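Local coordinates for protein guanine nucleotide exchange factor p115rhogef (Homo sapiens, PDB 1IAP) that is a Rho guanine nucleotide exchange factor whose N-terminal RGS domain probably binds alpha subunits of heterotrimeric G proteins, at residues A[33-38]-A[175-180]; A[15-20]-A[132-137]; A[38-43]-A[96-101]; A[128-133]-A[150-155]. All blocks are in the same frame, centred on the assembly; numbering follows the deposited sequence.

Contact 1. Residues A[33-38]-A[175-180]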
loop_
_atom_site.group_PDB
_atom_site.type_symbol
_atom_site.label_atom_id
_atom_site.label_comp_id
_atom_site.label_asym_id
_atom_site.label_seq_id
_atom_site.Cartn_x
_atom_site.Cartn_y
_atom_site.Cartn_z
ATOM N N PRO A 33 -1.940 -4.853 6.309
ATOM C CA PRO A 33 -0.648 -4.316 6.746
ATOM C C PRO A 33 0.128 -3.509 5.705
ATOM O O PRO A 33 0.578 -2.399 5.992
ATOM C CB PRO A 33 0.109 -5.572 7.173
ATOM C CG PRO A 33 -0.986 -6.433 7.715
ATOM C CD PRO A 33 -2.049 -6.281 6.656
ATOM N N LEU A 34 0.292 -4.061 4.509
ATOM C CA LEU A 34 1.021 -3.367 3.454
ATOM C C LEU A 34 0.258 -2.132 2.985
ATOM O O LEU A 34 0.846 -1.076 2.830
ATOM C CB LEU A 34 1.287 -4.298 2.261
ATOM C CG LEU A 34 2.016 -3.717 1.035
ATOM C CD1 LEU A 34 3.383 -3.137 1.418
ATOM C CD2 LEU A 34 2.185 -4.802 -0.017
ATOM N N LEU A 35 -1.052 -2.269 2.795
ATOM C CA LEU A 35 -1.874 -1.153 2.341
ATOM C C LEU A 35 -1.867 -0.016 3.358
ATOM O O LEU A 35 -1.862 1.157 2.990
ATOM C CB LEU A 35 -3.306 -1.618 2.076
ATOM C CG LEU A 35 -3.474 -2.605 0.917
ATOM C CD1 LEU A 35 -4.901 -3.110 0.876
ATOM C CD2 LEU A 35 -3.075 -1.948 -0.401
ATOM N N CYS A 36 -1.847 -0.384 4.632
ATOM C CA CYS A 36 -1.824 0.577 5.727
ATOM C C CYS A 36 -0.538 1.407 5.680
ATOM O O CYS A 36 -0.573 2.636 5.769
ATOM C CB CYS A 36 -1.946 -0.165 7.061
ATOM S SG CYS A 36 -1.800 0.875 8.520
ATOM N N CYS A 37 0.593 0.730 5.497
ATOM C CA CYS A 37 1.888 1.397 5.425
ATOM C C CYS A 37 1.961 2.364 4.244
ATOM O O CYS A 37 2.519 3.454 4.364
ATOM C CB CYS A 37 3.018 0.369 5.315
ATOM S SG CYS A 37 3.374 -0.531 6.844
ATOM N N LEU A 38 1.398 1.961 3.108
ATOM C CA LEU A 38 1.410 2.809 1.916
ATOM C C LEU A 38 0.563 4.065 2.134
ATOM O O LEU A 38 0.980 5.169 1.787
ATOM C CB LEU A 38 0.907 2.028 0.693
ATOM C CG LEU A 38 1.685 0.772 0.286
ATOM C CD1 LEU A 38 1.025 0.099 -0.931
ATOM C CD2 LEU A 38 3.131 1.129 -0.026
ATOM N N ALA A 175 -13.265 -5.280 -2.748
ATOM C CA ALA A 175 -13.542 -3.901 -3.152
ATOM C C ALA A 175 -12.672 -2.936 -2.349
ATOM O O ALA A 175 -12.128 -1.977 -2.898
ATOM C CB ALA A 175 -15.010 -3.576 -2.954
ATOM N N ALA A 176 -12.512 -3.222 -1.058
ATOM C CA ALA A 176 -11.693 -2.394 -0.172
ATOM C C ALA A 176 -10.232 -2.405 -0.617
ATOM O O ALA A 176 -9.549 -1.383 -0.565
ATOM C CB ALA A 176 -11.809 -2.890 1.265
ATOM N N VAL A 177 -9.764 -3.566 -1.058
ATOM C CA VAL A 177 -8.387 -3.720 -1.531
ATOM C C VAL A 177 -8.178 -2.944 -2.829
ATOM O O VAL A 177 -7.205 -2.213 -2.970
ATOM C CB VAL A 177 -8.038 -5.209 -1.749
ATOM C CG1 VAL A 177 -6.714 -5.358 -2.482
ATOM C CG2 VAL A 177 -7.976 -5.922 -0.408
ATOM N N VAL A 178 -9.100 -3.096 -3.774
ATOM C CA VAL A 178 -8.989 -2.382 -5.042
ATOM C C VAL A 178 -9.010 -0.863 -4.822
ATOM O O VAL A 178 -8.183 -0.141 -5.385
ATOM C CB VAL A 178 -10.088 -2.821 -6.033
ATOM C CG1 VAL A 178 -10.144 -1.873 -7.230
ATOM C CG2 VAL A 178 -9.800 -4.233 -6.508
ATOM N N ASN A 179 -9.923 -0.393 -3.974
ATOM C CA ASN A 179 -10.022 1.037 -3.662
ATOM C C ASN A 179 -8.724 1.527 -3.032
ATOM O O ASN A 179 -8.189 2.578 -3.397
ATOM C CB ASN A 179 -11.171 1.296 -2.678
ATOM C CG ASN A 179 -12.532 1.086 -3.299
ATOM O OD1 ASN A 179 -12.664 1.047 -4.517
ATOM N ND2 ASN A 179 -13.556 0.956 -2.462
ATOM N N ALA A 180 -8.224 0.757 -2.073
ATOM C CA ALA A 180 -6.997 1.100 -1.369
ATOM C C ALA A 180 -5.807 1.203 -2.312
ATOM O O ALA A 180 -5.021 2.154 -2.230
ATOM C CB ALA A 180 -6.719 0.077 -0.271
#
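In the all-helical RGS domain of this exchange factor, helix 32-43 packs against the later helix 171-187, and L35 bridges the two by reaching for V177 and A180. The meeting is apolar and buried, an example of a single leucine spanning two helices. At its closest the methyl CD1 of L35 lies 3.8 Å from CB of A180. The other branch, CD2, comes to the same alanine methyl at 4.2 Å, so the forked tip straddles CB of A180. V177 is met more loosely: CD1 of L35 stands 4.3 Å from CA of V177 and 4.4 Å from its CG2. The leucine's second torsion explains the reach, for CD1 sits anti to CA (chi2 173°) and becomes the far end of the chain. Because A180 has only a methyl to offer, the backbones draw near, with CA of L35 and CA of A180 6.7 Å apart. One turn further along helix 32-43, H39 donates from NE2 to the carbonyl oxygen of A180, a polar tie beside the apolar contact. L35 rests on L22 of helix 15-28 and F62 of helix 48-63, while L34 turns to V109 of helix 106-121, so this part of helix 32-43 touches four others.

Contact 2. Residues A[15-20]-A[132-137]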
loop_
_atom_site.group_PDB
_atom_site.type_symbol
_atom_site.label_atom_id
_atom_site.label_comp_id
_atom_site.label_asym_id
_atom_site.label_seq_id
_atom_site.Cartn_x
_atom_site.Cartn_y
_atom_site.Cartn_z
ATOM N N PRO A 15 5.879 2.221 -8.958
ATOM C CA PRO A 15 4.515 1.785 -9.276
ATOM C C PRO A 15 4.318 0.405 -9.893
ATOM O O PRO A 15 3.435 -0.333 -9.461
ATOM C CB PRO A 15 3.986 2.921 -10.161
ATOM C CG PRO A 15 5.220 3.449 -10.816
ATOM C CD PRO A 15 6.228 3.446 -9.707
ATOM N N ALA A 16 5.129 0.049 -10.886
ATOM C CA ALA A 16 5.006 -1.257 -11.534
ATOM C C ALA A 16 5.448 -2.377 -10.594
ATOM O O ALA A 16 4.766 -3.392 -10.453
ATOM C CB ALA A 16 5.824 -1.292 -12.815
ATOM N N HIS A 17 6.592 -2.177 -9.951
ATOM C CA HIS A 17 7.126 -3.160 -9.018
ATOM C C HIS A 17 6.181 -3.318 -7.837
ATOM O O HIS A 17 5.895 -4.438 -7.416
ATOM C CB HIS A 17 8.539 -2.761 -8.587
ATOM C CG HIS A 17 9.491 -2.673 -9.739
ATOM N ND1 HIS A 17 10.486 -3.601 -9.958
ATOM C CD2 HIS A 17 9.520 -1.832 -10.801
ATOM C CE1 HIS A 17 11.078 -3.342 -11.111
ATOM N NE2 HIS A 17 10.510 -2.274 -11.642
ATOM N N LEU A 18 5.604 -2.203 -7.389
ATOM C CA LEU A 18 4.655 -2.220 -6.285
ATOM C C LEU A 18 3.379 -2.985 -6.660
ATOM O O LEU A 18 2.863 -3.756 -5.854
ATOM C CB LEU A 18 4.331 -0.789 -5.833
ATOM C CG LEU A 18 3.473 -0.665 -4.575
ATOM C CD1 LEU A 18 4.139 -1.407 -3.411
ATOM C CD2 LEU A 18 3.284 0.804 -4.231
ATOM N N MET A 19 2.872 -2.778 -7.877
ATOM C CA MET A 19 1.680 -3.496 -8.336
ATOM C C MET A 19 1.891 -5.016 -8.321
ATOM O O MET A 19 0.981 -5.763 -7.975
ATOM C CB MET A 19 1.257 -3.053 -9.744
ATOM C CG MET A 19 0.424 -1.770 -9.792
ATOM S SD MET A 19 -1.038 -1.838 -8.712
ATOM C CE MET A 19 -1.814 -3.362 -9.249
ATOM N N ALA A 20 3.073 -5.473 -8.733
ATOM C CA ALA A 20 3.373 -6.904 -8.748
ATOM C C ALA A 20 3.346 -7.427 -7.314
ATOM O O ALA A 20 2.748 -8.467 -7.029
ATOM C CB ALA A 20 4.751 -7.162 -9.394
ATOM N N ALA A 132 10.887 -7.281 -16.140
ATOM C CA ALA A 132 12.103 -7.586 -16.898
ATOM C C ALA A 132 12.255 -6.588 -18.031
ATOM O O ALA A 132 13.335 -6.060 -18.266
ATOM C CB ALA A 132 12.033 -8.997 -17.473
ATOM N N GLN A 133 11.165 -6.348 -18.756
ATOM C CA GLN A 133 11.199 -5.412 -19.872
ATOM C C GLN A 133 11.562 -3.995 -19.446
ATOM O O GLN A 133 12.221 -3.270 -20.194
ATOM C CB GLN A 133 9.878 -5.441 -20.635
ATOM C CG GLN A 133 9.701 -6.716 -21.454
ATOM C CD GLN A 133 8.311 -6.860 -22.021
ATOM O OE1 GLN A 133 8.136 -7.272 -23.167
ATOM N NE2 GLN A 133 7.306 -6.533 -21.213
ATOM N N LEU A 134 11.152 -3.603 -18.240
ATOM C CA LEU A 134 11.474 -2.271 -17.733
ATOM C C LEU A 134 12.979 -2.113 -17.503
ATOM O O LEU A 134 13.515 -1.007 -17.611
ATOM C CB LEU A 134 10.720 -1.987 -16.424
ATOM C CG LEU A 134 9.272 -1.501 -16.541
ATOM C CD1 LEU A 134 8.547 -1.554 -15.187
ATOM C CD2 LEU A 134 9.278 -0.091 -17.097
ATOM N N GLU A 135 13.651 -3.215 -17.176
ATOM C CA GLU A 135 15.091 -3.203 -16.923
ATOM C C GLU A 135 15.880 -2.651 -18.098
ATOM O O GLU A 135 16.937 -2.059 -17.920
ATOM C CB GLU A 135 15.612 -4.616 -16.628
ATOM C CG GLU A 135 15.033 -5.282 -15.394
ATOM C CD GLU A 135 15.672 -6.639 -15.101
ATOM O OE1 GLU A 135 15.416 -7.196 -14.013
ATOM O OE2 GLU A 135 16.433 -7.151 -15.947
ATOM N N ALA A 136 15.364 -2.849 -19.302
ATOM C CA ALA A 136 16.053 -2.396 -20.497
ATOM C C ALA A 136 15.777 -0.943 -20.850
ATOM O O ALA A 136 16.369 -0.420 -21.791
ATOM C CB ALA A 136 15.687 -3.306 -21.680
ATOM N N TRP A 137 14.929 -0.274 -20.074
ATOM C CA TRP A 137 14.571 1.109 -20.386
ATOM C C TRP A 137 14.848 2.193 -19.351
ATOM O O TRP A 137 14.291 3.288 -19.455
ATOM C CB TRP A 137 13.096 1.175 -20.817
ATOM C CG TRP A 137 12.852 0.448 -22.094
ATOM C CD1 TRP A 137 12.420 -0.844 -22.240
ATOM C CD2 TRP A 137 13.119 0.933 -23.413
ATOM N NE1 TRP A 137 12.420 -1.196 -23.568
ATOM C CE2 TRP A 137 12.844 -0.124 -24.312
ATOM C CE3 TRP A 137 13.572 2.158 -23.924
ATOM C CZ2 TRP A 137 13.003 0.008 -25.696
ATOM C CZ3 TRP A 137 13.731 2.290 -25.299
ATOM C CH2 TRP A 137 13.447 1.216 -26.169
#
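L134 reaches from helix 128-135 to A16 and H17 on the first turn of helix 15-28, and its path from CB outward shows how one long side chain spans two backbones that are not close. CA of L134 and CA of A16 lie 9.0 Å apart, so the leucine must bridge most of the distance. Its CB points toward the other helix, and CG follows on the side opposite the carbonyl carbon (chi1 -82°). CB and CG serve as the stem, and within this pair of segments the touching is left to CD1, which stands anti to CA (chi2 167°) and ends 3.6 Å from CB of A16, methyl on methyl. The same CD1 also lies obliquely against the imidazole of H17. The H17 and L134 side chains run past each other in opposite senses, so the ring lies alongside the leucine tip. At the base of L134, its carbonyl oxygen accepts a hydrogen bond from the backbone N of W137 at 2.9 Å. A16 touches V152 of helix 142-162 as well, and H17 touches L131, a turn before L134. A small alanine receiving apolar tips from two other helices, with no polar bond across this pair, is plain helix-to-helix packing within the all-helical RGS-like fold.

Contact 3. Residues A[38-43]-A[96-101]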
loop_
_atom_site.group_PDB
_atom_site.type_symbol
_atom_site.label_atom_id
_atom_site.label_comp_id
_atom_site.label_asym_id
_atom_site.label_seq_id
_atom_site.Cartn_x
_atom_site.Cartn_y
_atom_site.Cartn_z
ATOM N N LEU A 38 1.398 1.961 3.108
ATOM C CA LEU A 38 1.410 2.809 1.916
ATOM C C LEU A 38 0.563 4.065 2.134
ATOM O O LEU A 38 0.980 5.169 1.787
ATOM C CB LEU A 38 0.907 2.028 0.693
ATOM C CG LEU A 38 1.685 0.772 0.286
ATOM C CD1 LEU A 38 1.025 0.099 -0.931
ATOM C CD2 LEU A 38 3.131 1.129 -0.026
ATOM N N HIS A 39 -0.616 3.900 2.734
ATOM C CA HIS A 39 -1.493 5.041 2.983
ATOM C C HIS A 39 -0.922 5.981 4.039
ATOM O O HIS A 39 -1.161 7.190 4.000
ATOM C CB HIS A 39 -2.888 4.573 3.386
ATOM C CG HIS A 39 -3.704 4.056 2.242
ATOM N ND1 HIS A 39 -5.079 4.083 2.240
ATOM C CD2 HIS A 39 -3.335 3.501 1.062
ATOM C CE1 HIS A 39 -5.527 3.564 1.109
ATOM N NE2 HIS A 39 -4.487 3.204 0.378
ATOM N N ALA A 40 -0.156 5.421 4.969
ATOM C CA ALA A 40 0.468 6.200 6.036
ATOM C C ALA A 40 1.553 7.092 5.447
ATOM O O ALA A 40 1.743 8.227 5.883
ATOM C CB ALA A 40 1.062 5.275 7.080
ATOM N N ASP A 41 2.257 6.569 4.447
ATOM C CA ASP A 41 3.314 7.313 3.784
ATOM C C ASP A 41 2.687 8.446 2.976
ATOM O O ASP A 41 3.199 9.563 2.939
ATOM C CB ASP A 41 4.103 6.389 2.857
ATOM C CG ASP A 41 5.344 7.051 2.300
ATOM O OD1 ASP A 41 5.261 7.654 1.211
ATOM O OD2 ASP A 41 6.398 6.976 2.963
ATOM N N MET A 42 1.575 8.126 2.326
ATOM C CA MET A 42 0.818 9.065 1.510
ATOM C C MET A 42 0.320 10.223 2.377
ATOM O O MET A 42 0.299 11.376 1.937
ATOM C CB MET A 42 -0.353 8.318 0.861
ATOM C CG MET A 42 -1.344 9.165 0.092
ATOM S SD MET A 42 -2.459 8.095 -0.853
ATOM C CE MET A 42 -3.442 7.417 0.456
ATOM N N LEU A 43 -0.049 9.903 3.616
ATOM C CA LEU A 43 -0.533 10.890 4.581
ATOM C C LEU A 43 0.565 11.882 4.944
ATOM O O LEU A 43 0.302 13.072 5.138
ATOM C CB LEU A 43 -1.018 10.192 5.854
ATOM C CG LEU A 43 -2.522 10.017 6.056
ATOM C CD1 LEU A 43 -3.159 9.355 4.845
ATOM C CD2 LEU A 43 -2.762 9.194 7.309
ATOM N N ARG A 96 2.136 10.610 15.691
ATOM C CA ARG A 96 2.527 9.556 16.628
ATOM C C ARG A 96 1.708 8.292 16.393
ATOM O O ARG A 96 2.262 7.195 16.345
ATOM C CB ARG A 96 2.355 10.009 18.082
ATOM C CG ARG A 96 3.247 11.166 18.495
ATOM C CD ARG A 96 3.129 11.439 19.987
ATOM N NE ARG A 96 3.818 12.667 20.375
ATOM C CZ ARG A 96 4.300 12.907 21.592
ATOM N NH1 ARG A 96 4.178 12.000 22.554
ATOM N NH2 ARG A 96 4.890 14.066 21.854
ATOM N N PHE A 97 0.390 8.453 16.273
ATOM C CA PHE A 97 -0.508 7.323 16.026
ATOM C C PHE A 97 -0.125 6.612 14.731
ATOM O O PHE A 97 -0.045 5.386 14.689
ATOM C CB PHE A 97 -1.965 7.787 15.939
ATOM C CG PHE A 97 -2.587 8.119 17.271
ATOM C CD1 PHE A 97 -2.072 7.595 18.451
ATOM C CD2 PHE A 97 -3.698 8.953 17.340
ATOM C CE1 PHE A 97 -2.653 7.896 19.679
ATOM C CE2 PHE A 97 -4.285 9.259 18.563
ATOM C CZ PHE A 97 -3.762 8.729 19.734
ATOM N N VAL A 98 0.122 7.390 13.682
ATOM C CA VAL A 98 0.511 6.833 12.390
ATOM C C VAL A 98 1.838 6.078 12.485
ATOM O O VAL A 98 1.928 4.931 12.050
ATOM C CB VAL A 98 0.606 7.936 11.303
ATOM C CG1 VAL A 98 1.173 7.364 10.009
ATOM C CG2 VAL A 98 -0.760 8.523 11.043
ATOM N N GLN A 99 2.857 6.707 13.071
ATOM C CA GLN A 99 4.166 6.067 13.210
ATOM C C GLN A 99 4.124 4.792 14.057
ATOM O O GLN A 99 4.796 3.811 13.736
ATOM C CB GLN A 99 5.201 7.047 13.780
ATOM C CG GLN A 99 5.411 8.317 12.951
ATOM C CD GLN A 99 5.972 8.067 11.552
ATOM O OE1 GLN A 99 5.758 7.012 10.949
ATOM N NE2 GLN A 99 6.685 9.057 11.024
ATOM N N GLU A 100 3.338 4.806 15.134
ATOM C CA GLU A 100 3.211 3.639 16.007
ATOM C C GLU A 100 2.476 2.509 15.297
ATOM O O GLU A 100 2.796 1.334 15.484
ATOM C CB GLU A 100 2.477 3.993 17.302
ATOM C CG GLU A 100 3.300 4.799 18.294
ATOM C CD GLU A 100 2.597 4.964 19.634
ATOM O OE1 GLU A 100 2.469 3.959 20.369
ATOM O OE2 GLU A 100 2.169 6.096 19.950
ATOM N N VAL A 101 1.471 2.869 14.506
ATOM C CA VAL A 101 0.709 1.879 13.756
ATOM C C VAL A 101 1.603 1.266 12.675
ATOM O O VAL A 101 1.621 0.051 12.496
ATOM C CB VAL A 101 -0.539 2.500 13.095
ATOM C CG1 VAL A 101 -1.095 1.557 12.027
ATOM C CG2 VAL A 101 -1.612 2.781 14.151
#
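The carbonyl oxygen of V101 is gripped by two donors, OG of S104 and, weakly, NE2 of Q105, at the end of the turn that carries V98 to A40 and L43. Across to helix 32-43 everything is apolar. CG1 of V98 comes within 3.6 Å of CB of A40 and 4.2 Å of CA of A40, so this branch rests on the alanine close to its backbone. Standing anti to the backbone N (chi1 173°), CG1 takes the A40 side and leaves CG2 for L43, whose CD2 it meets at 4.3 Å. The valine thus spreads its fork over two residues one turn apart. The small A40 allows a close approach, with CA of A40 and CA of V98 6.4 Å apart. On the flank of helix 32-43 turned to helix 171-187, CE of M42 sits 3.8 Å above one face of the H39 ring, offset toward its rim. Helix 48-63 joins from a third direction, with F58 on A40, A54 on L43 and F55 on V98. Three helices meeting through small and branched apolar side chains fit the all-helical architecture of RGS domains.

Contact 4. Residues A[128-133]-A[150-155]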
loop_
_atom_site.group_PDB
_atom_site.type_symbol
_atom_site.label_atom_id
_atom_site.label_comp_id
_atom_site.label_asym_id
_atom_site.label_seq_id
_atom_site.Cartn_x
_atom_site.Cartn_y
_atom_site.Cartn_z
ATOM N N GLU A 128 6.464 -10.730 -13.978
ATOM C CA GLU A 128 7.916 -10.711 -14.084
ATOM C C GLU A 128 8.372 -10.281 -15.479
ATOM O O GLU A 128 9.397 -9.622 -15.623
ATOM C CB GLU A 128 8.502 -12.076 -13.699
ATOM C CG GLU A 128 10.027 -12.100 -13.532
ATOM C CD GLU A 128 10.561 -11.042 -12.561
ATOM O OE1 GLU A 128 9.905 -10.751 -11.540
ATOM O OE2 GLU A 128 11.651 -10.494 -12.827
ATOM N N GLN A 129 7.599 -10.631 -16.502
ATOM C CA GLN A 129 7.933 -10.244 -17.866
ATOM C C GLN A 129 7.946 -8.716 -17.998
ATOM O O GLN A 129 8.847 -8.149 -18.615
ATOM C CB GLN A 129 6.932 -10.833 -18.870
ATOM C CG GLN A 129 7.127 -10.298 -20.283
ATOM C CD GLN A 129 5.985 -10.626 -21.222
ATOM O OE1 GLN A 129 6.212 -11.017 -22.362
ATOM N NE2 GLN A 129 4.749 -10.447 -20.757
ATOM N N GLU A 130 6.955 -8.056 -17.405
ATOM C CA GLU A 130 6.858 -6.596 -17.466
ATOM C C GLU A 130 8.014 -5.937 -16.725
ATOM O O GLU A 130 8.617 -4.976 -17.216
ATOM C CB GLU A 130 5.511 -6.116 -16.905
ATOM C CG GLU A 130 4.318 -6.308 -17.853
ATOM C CD GLU A 130 4.045 -7.762 -18.216
ATOM O OE1 GLU A 130 4.368 -8.668 -17.416
ATOM O OE2 GLU A 130 3.498 -8.003 -19.310
ATOM N N LEU A 131 8.323 -6.464 -15.546
ATOM C CA LEU A 131 9.425 -5.954 -14.729
ATOM C C LEU A 131 10.757 -6.153 -15.447
ATOM O O LEU A 131 11.652 -5.312 -15.356
ATOM C CB LEU A 131 9.453 -6.680 -13.382
ATOM C CG LEU A 131 8.722 -6.040 -12.198
ATOM C CD1 LEU A 131 7.521 -5.215 -12.638
ATOM C CD2 LEU A 131 8.351 -7.118 -11.188
ATOM N N ALA A 132 10.887 -7.281 -16.140
ATOM C CA ALA A 132 12.103 -7.586 -16.898
ATOM C C ALA A 132 12.255 -6.588 -18.031
ATOM O O ALA A 132 13.335 -6.060 -18.266
ATOM C CB ALA A 132 12.033 -8.997 -17.473
ATOM N N GLN A 133 11.165 -6.348 -18.756
ATOM C CA GLN A 133 11.199 -5.412 -19.872
ATOM C C GLN A 133 11.562 -3.995 -19.446
ATOM O O GLN A 133 12.221 -3.270 -20.194
ATOM C CB GLN A 133 9.878 -5.441 -20.635
ATOM C CG GLN A 133 9.701 -6.716 -21.454
ATOM C CD GLN A 133 8.311 -6.860 -22.021
ATOM O OE1 GLN A 133 8.136 -7.272 -23.167
ATOM N NE2 GLN A 133 7.306 -6.533 -21.213
ATOM N N ARG A 150 4.787 4.171 -14.796
ATOM C CA ARG A 150 3.372 4.471 -14.585
ATOM C C ARG A 150 2.487 3.812 -15.642
ATOM O O ARG A 150 1.370 3.406 -15.349
ATOM C CB ARG A 150 3.116 5.985 -14.587
ATOM C CG ARG A 150 3.874 6.750 -13.533
ATOM C CD ARG A 150 3.429 8.204 -13.499
ATOM N NE ARG A 150 4.333 9.022 -12.697
ATOM C CZ ARG A 150 5.263 9.824 -13.207
ATOM N NH1 ARG A 150 5.407 9.922 -14.523
ATOM N NH2 ARG A 150 6.061 10.515 -12.402
ATOM N N HIS A 151 2.986 3.716 -16.871
ATOM C CA HIS A 151 2.224 3.098 -17.954
ATOM C C HIS A 151 1.987 1.623 -17.656
ATOM O O HIS A 151 0.863 1.126 -17.768
ATOM C CB HIS A 151 2.967 3.243 -19.290
ATOM C CG HIS A 151 2.202 2.729 -20.470
ATOM N ND1 HIS A 151 2.476 1.517 -21.066
ATOM C CD2 HIS A 151 1.173 3.266 -21.169
ATOM C CE1 HIS A 151 1.650 1.329 -22.079
ATOM N NE2 HIS A 151 0.849 2.374 -22.164
ATOM N N VAL A 152 3.059 0.932 -17.277
ATOM C CA VAL A 152 3.001 -0.490 -16.952
ATOM C C VAL A 152 2.097 -0.728 -15.746
ATOM O O VAL A 152 1.252 -1.627 -15.757
ATOM C CB VAL A 152 4.425 -1.036 -16.662
ATOM C CG1 VAL A 152 4.369 -2.445 -16.047
ATOM C CG2 VAL A 152 5.236 -1.049 -17.948
ATOM N N ALA A 153 2.283 0.074 -14.703
ATOM C CA ALA A 153 1.482 -0.047 -13.492
ATOM C C ALA A 153 -0.005 0.098 -13.791
ATOM O O ALA A 153 -0.826 -0.607 -13.219
ATOM C CB ALA A 153 1.918 0.990 -12.462
ATOM N N GLU A 154 -0.351 1.008 -14.697
ATOM C CA GLU A 154 -1.750 1.212 -15.064
ATOM C C GLU A 154 -2.360 -0.070 -15.626
ATOM O O GLU A 154 -3.461 -0.473 -15.241
ATOM C CB GLU A 154 -1.879 2.356 -16.071
ATOM C CG GLU A 154 -1.642 3.720 -15.447
ATOM C CD GLU A 154 -1.525 4.853 -16.453
ATOM O OE1 GLU A 154 -1.744 4.627 -17.665
ATOM O OE2 GLU A 154 -1.209 5.982 -16.015
ATOM N N ARG A 155 -1.617 -0.737 -16.500
ATOM C CA ARG A 155 -2.095 -1.976 -17.082
ATOM C C ARG A 155 -2.238 -3.054 -16.010
ATOM O O ARG A 155 -3.195 -3.833 -16.036
ATOM C CB ARG A 155 -1.155 -2.460 -18.192
ATOM C CG ARG A 155 -1.590 -3.787 -18.790
ATOM C CD ARG A 155 -0.800 -4.152 -20.030
ATOM N NE ARG A 155 -1.060 -5.530 -20.439
ATOM C CZ ARG A 155 -0.217 -6.539 -20.248
ATOM N NH1 ARG A 155 0.948 -6.327 -19.651
ATOM N NH2 ARG A 155 -0.539 -7.761 -20.653
#
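E130 faces R155 and V152 across two consecutive helices and meets each with a different part of its chain. At the tip, NH1 of R155 donates to OE2 of E130 in a salt bridge of 3.1 Å, the N-H pointing at the oxygen with an angle of 155°. The oxygen lies close to the guanidinium plane, at the edge of the group, whereas the nitrogen approaches from above the carboxylate, 47° out of its plane. The two side chains cross at about a right angle, and NH1 of R155 also passes 3.8 Å from CG of E130. Nearer the backbone, CB of E130 packs on CG1 of V152 at 3.9 Å. A bend at the second torsion (chi2 61°) folds the glutamate, so its methylene base faces the valine while the carboxylate turns to the arginine, which comes in extended. The arrangement belongs to helices 128-135 and 142-162 of this all-helical RGS-like domain. Q129 adds a second, weak bond, NE2 to OE2 of E130 at 3.1 Å, so one oxygen has two donors; the nearby positive charge would favour the ionised form of this buried acid. With an alanine in its place, the guanidinium of R155 would probably lose its carboxylate mate and turn more freely, and the amide of Q129 would lose its acceptor. Further out, R155 touches W127, V152 also packs on A16 of helix 15-28, and at the start of helix 128-135 E128 pairs through OE1 with R120.

From the N terminus, segment 15-20 opens contact 2 and 33-38 opens contact 1; the two cross, since contact 2 closes at 132-137 while contact 1 waits until 175-180. Contact 3 opens at 38-43, sharing L38 with contact 1, and closes at 96-101, inside both larger loops. After it, 128-133 opens contact 4, which closes at 150-155, within the span of contact 1 and overlapping contact 2 at A132 and Q133. Contacts 2 and 4 therefore lie together, centres about 5 Å apart, gathering helices 15-28, 128-135 and 142-162. Contact 3 sits across the chain's centre from them, and contact 1, near that centre, ties helix 32-43 to the C-terminal helix 171-187.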